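Local coordinates for Galactose/lactose metabolism regulatory protein GAL80 (Saccharomyces cerevisiae, PDB 3BTV) that represses the yeast galactose and lactose metabolic genes by binding the activator GAL4 and blocking its transcriptional activation when no inducing sugar is present, at residues Arg145-Lys157 / Gln391-Leu405. The protein carries 1 engineered substitution. Sequence-based numbering, arbitrary orientation.
Sequences RGVQTIISLQGRK and QFVMQGFDFEGFPTL
The F402 ring is met at its edge, in plane, by the carbonyl O of T149, while CZ of F392 sits 3.4 Å above the centre of one of its faces. T149 belongs to strand 148-152, an edge strand of the parallel sheet of the Rossmann fold, so the loop 391-405 runs along a sheet border whose inner side is bonded to strand 121-125. CG1 of I150 reaches F402 CE2 at 3.3 Å, meeting the ring obliquely. The carbonyl O of F402 in turn lies in plane at the edge of the F392 ring, and the side-chain amide of Q148 approaches one face of that ring. Along the strand the backbone N of I151 donates to P403 O (3.0 Å). T149 OG1 receives L405 N in a fairly straight bond (2.8 Å), tying the strand to the first turn of helix 405-424. Near the start of segment 145-157, Q391 NE2 donates to G146 O (2.7 Å); toward its end, R156, extended from CG to NE, passes P403 and sends NH1 to Q395 OE1 (2.8 Å), which lies near the guanidinium plane; a weak bond from NH1 reaches G396 O, and NE is engaged by D219 of helix 209-225 in a salt bridge. With a leucine in place of R156, Q395 OE1 and G396 O would probably lose their shared donor and D219 its charged mate. K157 bends at chi2 (-55°) to bring NZ to G401 O at 2.8 Å. A water bridges the two segments, accepting from K157 NZ and from Q395 NE2 while donating to R156 O.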
loop_
_atom_site.group_PDB
_atom_site.type_symbol
_atom_site.label_atom_id
_atom_site.label_comp_id
_atom_site.label_asym_id
_atom_site.label_seq_id
_atom_site.Cartn_x
_atom_site.Cartn_y
_atom_site.Cartn_z
ATOM N N ARG B 145 -13.502 39.119 -3.749
ATOM C CA ARG B 145 -13.512 39.772 -5.051
ATOM C C ARG B 145 -14.820 39.466 -5.775
ATOM O O ARG B 145 -15.230 40.196 -6.672
ATOM C CB ARG B 145 -12.318 39.321 -5.900
ATOM C CG ARG B 145 -12.285 39.930 -7.298
ATOM C CD ARG B 145 -12.409 41.450 -7.239
ATOM N NE ARG B 145 -12.531 42.037 -8.572
ATOM C CZ ARG B 145 -13.681 42.210 -9.218
ATOM N NH1 ARG B 145 -14.821 41.833 -8.659
ATOM N NH2 ARG B 145 -13.689 42.761 -10.426
ATOM N N GLY B 146 -15.464 38.371 -5.384
ATOM C CA GLY B 146 -16.776 38.035 -5.907
ATOM C C GLY B 146 -16.797 37.205 -7.178
ATOM O O GLY B 146 -17.853 36.710 -7.574
ATOM N N VAL B 147 -15.643 37.046 -7.825
ATOM C CA VAL B 147 -15.571 36.302 -9.084
ATOM C C VAL B 147 -15.735 34.809 -8.866
ATOM O O VAL B 147 -15.395 34.280 -7.805
ATOM C CB VAL B 147 -14.237 36.540 -9.818
ATOM C CG1 VAL B 147 -14.143 37.997 -10.294
ATOM C CG2 VAL B 147 -13.064 36.197 -8.906
ATOM N N GLN B 148 -16.271 34.127 -9.872
ATOM C CA GLN B 148 -16.302 32.675 -9.843
ATOM C C GLN B 148 -14.908 32.172 -10.166
ATOM O O GLN B 148 -14.266 32.663 -11.102
ATOM C CB GLN B 148 -17.297 32.118 -10.856
ATOM C CG GLN B 148 -17.232 30.610 -10.989
ATOM C CD GLN B 148 -17.762 29.897 -9.765
ATOM O OE1 GLN B 148 -17.023 29.205 -9.058
ATOM N NE2 GLN B 148 -19.050 30.064 -9.505
ATOM N N THR B 149 -14.438 31.198 -9.394
ATOM C CA THR B 149 -13.088 30.690 -9.577
ATOM C C THR B 149 -13.075 29.273 -10.143
ATOM O O THR B 149 -13.998 28.486 -9.923
ATOM C CB THR B 149 -12.281 30.712 -8.261
ATOM O OG1 THR B 149 -12.754 29.684 -7.386
ATOM C CG2 THR B 149 -12.399 32.071 -7.568
ATOM N N ILE B 150 -12.017 28.964 -10.884
ATOM C CA ILE B 150 -11.795 27.621 -11.402
ATOM C C ILE B 150 -10.369 27.194 -11.067
ATOM O O ILE B 150 -9.438 27.990 -11.189
ATOM C CB ILE B 150 -12.000 27.567 -12.934
ATOM C CG1 ILE B 150 -13.339 28.193 -13.334
ATOM C CG2 ILE B 150 -11.910 26.129 -13.458
ATOM C CD1 ILE B 150 -13.226 29.521 -14.112
ATOM N N ILE B 151 -10.198 25.951 -10.626
ATOM C CA ILE B 151 -8.863 25.385 -10.467
ATOM C C ILE B 151 -8.685 24.290 -11.516
ATOM O O ILE B 151 -9.614 23.531 -11.784
ATOM C CB ILE B 151 -8.629 24.790 -9.047
ATOM C CG1 ILE B 151 -7.161 24.391 -8.848
ATOM C CG2 ILE B 151 -9.526 23.585 -8.792
ATOM C CD1 ILE B 151 -6.219 25.603 -8.641
ATOM N N SER B 152 -7.496 24.203 -12.102
ATOM C CA SER B 152 -7.215 23.182 -13.102
ATOM C C SER B 152 -6.971 21.791 -12.497
ATOM O O SER B 152 -5.863 21.254 -12.571
ATOM C CB SER B 152 -6.021 23.584 -13.960
ATOM O OG SER B 152 -5.943 22.761 -15.110
ATOM N N LEU B 153 -8.003 21.212 -11.894
ATOM C CA LEU B 153 -7.959 19.803 -11.494
ATOM C C LEU B 153 -8.641 19.004 -12.618
ATOM O O LEU B 153 -9.659 18.345 -12.409
ATOM C CB LEU B 153 -8.655 19.591 -10.147
ATOM C CG LEU B 153 -7.911 20.158 -8.918
ATOM C CD1 LEU B 153 -8.745 20.049 -7.643
ATOM C CD2 LEU B 153 -6.571 19.461 -8.706
ATOM N N GLN B 154 -8.062 19.091 -13.812
ATOM C CA GLN B 154 -8.705 18.611 -15.031
ATOM C C GLN B 154 -8.886 17.103 -15.058
ATOM O O GLN B 154 -9.511 16.565 -15.978
ATOM C CB GLN B 154 -7.931 19.071 -16.268
ATOM C CG GLN B 154 -6.716 18.225 -16.574
ATOM C CD GLN B 154 -5.579 18.471 -15.614
ATOM O OE1 GLN B 154 -5.364 19.598 -15.171
ATOM N NE2 GLN B 154 -4.843 17.417 -15.285
ATOM N N GLY B 155 -8.342 16.423 -14.048
ATOM C CA GLY B 155 -8.520 14.988 -13.907
ATOM C C GLY B 155 -9.985 14.663 -13.657
ATOM O O GLY B 155 -10.492 13.601 -14.040
ATOM N N ARG B 156 -10.673 15.585 -12.997
ATOM C CA ARG B 156 -12.093 15.417 -12.732
ATOM C C ARG B 156 -12.904 15.391 -14.034
ATOM O O ARG B 156 -14.085 15.046 -14.020
ATOM C CB ARG B 156 -12.603 16.544 -11.829
ATOM C CG ARG B 156 -11.991 16.567 -10.435
ATOM C CD ARG B 156 -12.594 17.688 -9.576
ATOM N NE ARG B 156 -12.346 17.434 -8.158
ATOM C CZ ARG B 156 -13.178 17.767 -7.178
ATOM N NH1 ARG B 156 -14.326 18.364 -7.458
ATOM N NH2 ARG B 156 -12.874 17.478 -5.919
ATOM N N LYS B 157 -12.271 15.772 -15.146
ATOM C CA LYS B 157 -12.937 15.850 -16.453
ATOM C C LYS B 157 -12.504 14.736 -17.397
ATOM O O LYS B 157 -12.919 14.697 -18.550
ATOM C CB LYS B 157 -12.650 17.196 -17.137
ATOM C CG LYS B 157 -13.372 18.380 -16.528
ATOM C CD LYS B 157 -14.883 18.171 -16.461
ATOM C CE LYS B 157 -15.513 19.209 -15.537
ATOM N NZ LYS B 157 -16.926 18.921 -15.161
ATOM N N GLN B 391 -23.073 31.379 -10.142
ATOM C CA GLN B 391 -21.934 31.199 -9.261
ATOM C C GLN B 391 -22.165 30.171 -8.162
ATOM O O GLN B 391 -23.198 30.178 -7.492
ATOM C CB GLN B 391 -21.546 32.539 -8.648
ATOM C CG GLN B 391 -20.194 32.547 -7.982
ATOM C CD GLN B 391 -19.554 33.911 -8.043
ATOM O OE1 GLN B 391 -20.059 34.817 -8.716
ATOM N NE2 GLN B 391 -18.431 34.067 -7.352
ATOM N N PHE B 392 -21.182 29.294 -7.982
ATOM C CA PHE B 392 -21.222 28.272 -6.945
ATOM C C PHE B 392 -19.875 28.208 -6.246
ATOM O O PHE B 392 -18.839 28.506 -6.846
ATOM C CB PHE B 392 -21.593 26.910 -7.533
ATOM C CG PHE B 392 -20.663 26.442 -8.621
ATOM C CD1 PHE B 392 -20.899 26.778 -9.943
ATOM C CD2 PHE B 392 -19.559 25.654 -8.322
ATOM C CE1 PHE B 392 -20.049 26.346 -10.953
ATOM C CE2 PHE B 392 -18.701 25.216 -9.327
ATOM C CZ PHE B 392 -18.948 25.565 -10.644
ATOM N N VAL B 393 -19.899 27.829 -4.973
ATOM C CA VAL B 393 -18.704 27.829 -4.135
ATOM C C VAL B 393 -17.709 26.735 -4.518
ATOM O O VAL B 393 -16.502 26.965 -4.561
ATOM C CB VAL B 393 -19.066 27.666 -2.640
ATOM C CG1 VAL B 393 -17.810 27.640 -1.787
ATOM C CG2 VAL B 393 -19.980 28.796 -2.191
ATOM N N MET B 394 -18.217 25.544 -4.791
ATOM C CA MET B 394 -17.346 24.407 -5.049
ATOM C C MET B 394 -18.082 23.322 -5.812
ATOM O O MET B 394 -19.301 23.183 -5.699
ATOM C CB MET B 394 -16.831 23.830 -3.729
ATOM C CG MET B 394 -17.935 23.312 -2.807
ATOM S SD MET B 394 -17.305 22.872 -1.162
ATOM C CE MET B 394 -16.253 21.489 -1.603
ATOM N N GLN B 395 -17.337 22.537 -6.578
ATOM C CA GLN B 395 -17.946 21.439 -7.295
ATOM C C GLN B 395 -18.273 20.334 -6.301
ATOM O O GLN B 395 -19.311 19.690 -6.399
ATOM C CB GLN B 395 -17.025 20.911 -8.393
ATOM C CG GLN B 395 -17.665 19.792 -9.197
ATOM C CD GLN B 395 -16.721 19.188 -10.194
ATOM O OE1 GLN B 395 -15.532 19.051 -9.922
ATOM N NE2 GLN B 395 -17.247 18.800 -11.355
ATOM N N GLY B 396 -17.392 20.144 -5.326
ATOM C CA GLY B 396 -17.542 19.054 -4.388
ATOM C C GLY B 396 -17.501 17.734 -5.128
ATOM O O GLY B 396 -16.605 17.492 -5.929
ATOM N N PHE B 397 -18.481 16.882 -4.860
ATOM C CA PHE B 397 -18.579 15.600 -5.527
ATOM C C PHE B 397 -19.581 15.617 -6.682
ATOM O O PHE B 397 -19.933 14.569 -7.217
ATOM C CB PHE B 397 -18.969 14.524 -4.531
ATOM C CG PHE B 397 -18.058 14.448 -3.352
ATOM C CD1 PHE B 397 -16.686 14.546 -3.518
ATOM C CD2 PHE B 397 -18.568 14.274 -2.078
ATOM C CE1 PHE B 397 -15.838 14.476 -2.434
ATOM C CE2 PHE B 397 -17.724 14.196 -0.984
ATOM C CZ PHE B 397 -16.362 14.298 -1.162
ATOM N N ASP B 398 -20.045 16.803 -7.055
ATOM C CA ASP B 398 -21.010 16.924 -8.143
ATOM C C ASP B 398 -20.410 16.565 -9.490
ATOM O O ASP B 398 -19.270 16.924 -9.776
ATOM C CB ASP B 398 -21.533 18.353 -8.237
ATOM C CG ASP B 398 -22.537 18.680 -7.158
ATOM O OD1 ASP B 398 -23.112 17.734 -6.576
ATOM O OD2 ASP B 398 -22.746 19.887 -6.895
ATOM N N PHE B 399 -21.192 15.883 -10.324
ATOM C CA PHE B 399 -20.807 15.647 -11.715
ATOM C C PHE B 399 -20.747 16.989 -12.438
ATOM O O PHE B 399 -19.910 17.204 -13.315
ATOM C CB PHE B 399 -21.827 14.742 -12.428
ATOM C CG PHE B 399 -21.684 13.279 -12.116
ATOM C CD1 PHE B 399 -22.554 12.657 -11.231
ATOM C CD2 PHE B 399 -20.706 12.518 -12.729
ATOM C CE1 PHE B 399 -22.437 11.311 -10.942
ATOM C CE2 PHE B 399 -20.578 11.165 -12.443
ATOM C CZ PHE B 399 -21.443 10.563 -11.551
ATOM N N GLU B 400 -21.643 17.886 -12.027
ATOM C CA GLU B 400 -21.857 19.195 -12.646
ATOM C C GLU B 400 -20.777 20.207 -12.346
ATOM O O GLU B 400 -20.097 20.133 -11.324
ATOM C CB GLU B 400 -23.175 19.794 -12.145
ATOM C CG GLU B 400 -24.396 19.292 -12.864
ATOM C CD GLU B 400 -24.274 17.831 -13.222
ATOM O OE1 GLU B 400 -24.362 17.515 -14.427
ATOM O OE2 GLU B 400 -24.067 17.007 -12.303
ATOM N N GLY B 401 -20.667 21.186 -13.233
ATOM C CA GLY B 401 -19.811 22.326 -13.007
ATOM C C GLY B 401 -18.361 21.977 -13.231
ATOM O O GLY B 401 -18.007 21.284 -14.180
ATOM N N PHE B 402 -17.525 22.446 -12.324
ATOM C CA PHE B 402 -16.088 22.329 -12.460
ATOM C C PHE B 402 -15.519 22.726 -11.110
ATOM O O PHE B 402 -16.166 23.471 -10.365
ATOM C CB PHE B 402 -15.597 23.296 -13.532
ATOM C CG PHE B 402 -16.175 24.677 -13.403
ATOM C CD1 PHE B 402 -17.245 25.070 -14.190
ATOM C CD2 PHE B 402 -15.664 25.578 -12.476
ATOM C CE1 PHE B 402 -17.781 26.341 -14.065
ATOM C CE2 PHE B 402 -16.195 26.847 -12.352
ATOM C CZ PHE B 402 -17.252 27.228 -13.149
ATOM N N PRO B 403 -14.311 22.240 -10.793
ATOM C CA PRO B 403 -13.712 22.499 -9.483
ATOM C C PRO B 403 -13.271 23.949 -9.388
ATOM O O PRO B 403 -12.846 24.543 -10.380
ATOM C CB PRO B 403 -12.475 21.588 -9.462
ATOM C CG PRO B 403 -12.336 21.031 -10.835
ATOM C CD PRO B 403 -13.354 21.625 -11.728
ATOM N N THR B 404 -13.358 24.498 -8.185
ATOM C CA THR B 404 -13.073 25.896 -7.950
ATOM C C THR B 404 -11.886 26.024 -7.013
ATOM O O THR B 404 -11.322 25.029 -6.566
ATOM C CB THR B 404 -14.265 26.566 -7.260
ATOM O OG1 THR B 404 -14.351 26.090 -5.909
ATOM C CG2 THR B 404 -15.548 26.220 -7.984
ATOM N N LEU B 405 -11.527 27.260 -6.692
ATOM C CA LEU B 405 -10.461 27.506 -5.730
ATOM C C LEU B 405 -10.774 26.928 -4.339
ATOM O O LEU B 405 -9.862 26.662 -3.554
ATOM C CB LEU B 405 -10.153 29.004 -5.650
ATOM C CG LEU B 405 -8.947 29.486 -6.467
ATOM C CD1 LEU B 405 -8.798 28.738 -7.796
ATOM C CD2 LEU B 405 -9.022 30.989 -6.691
HETATM O O HOH W 1 -16.590 16.681 -13.309
#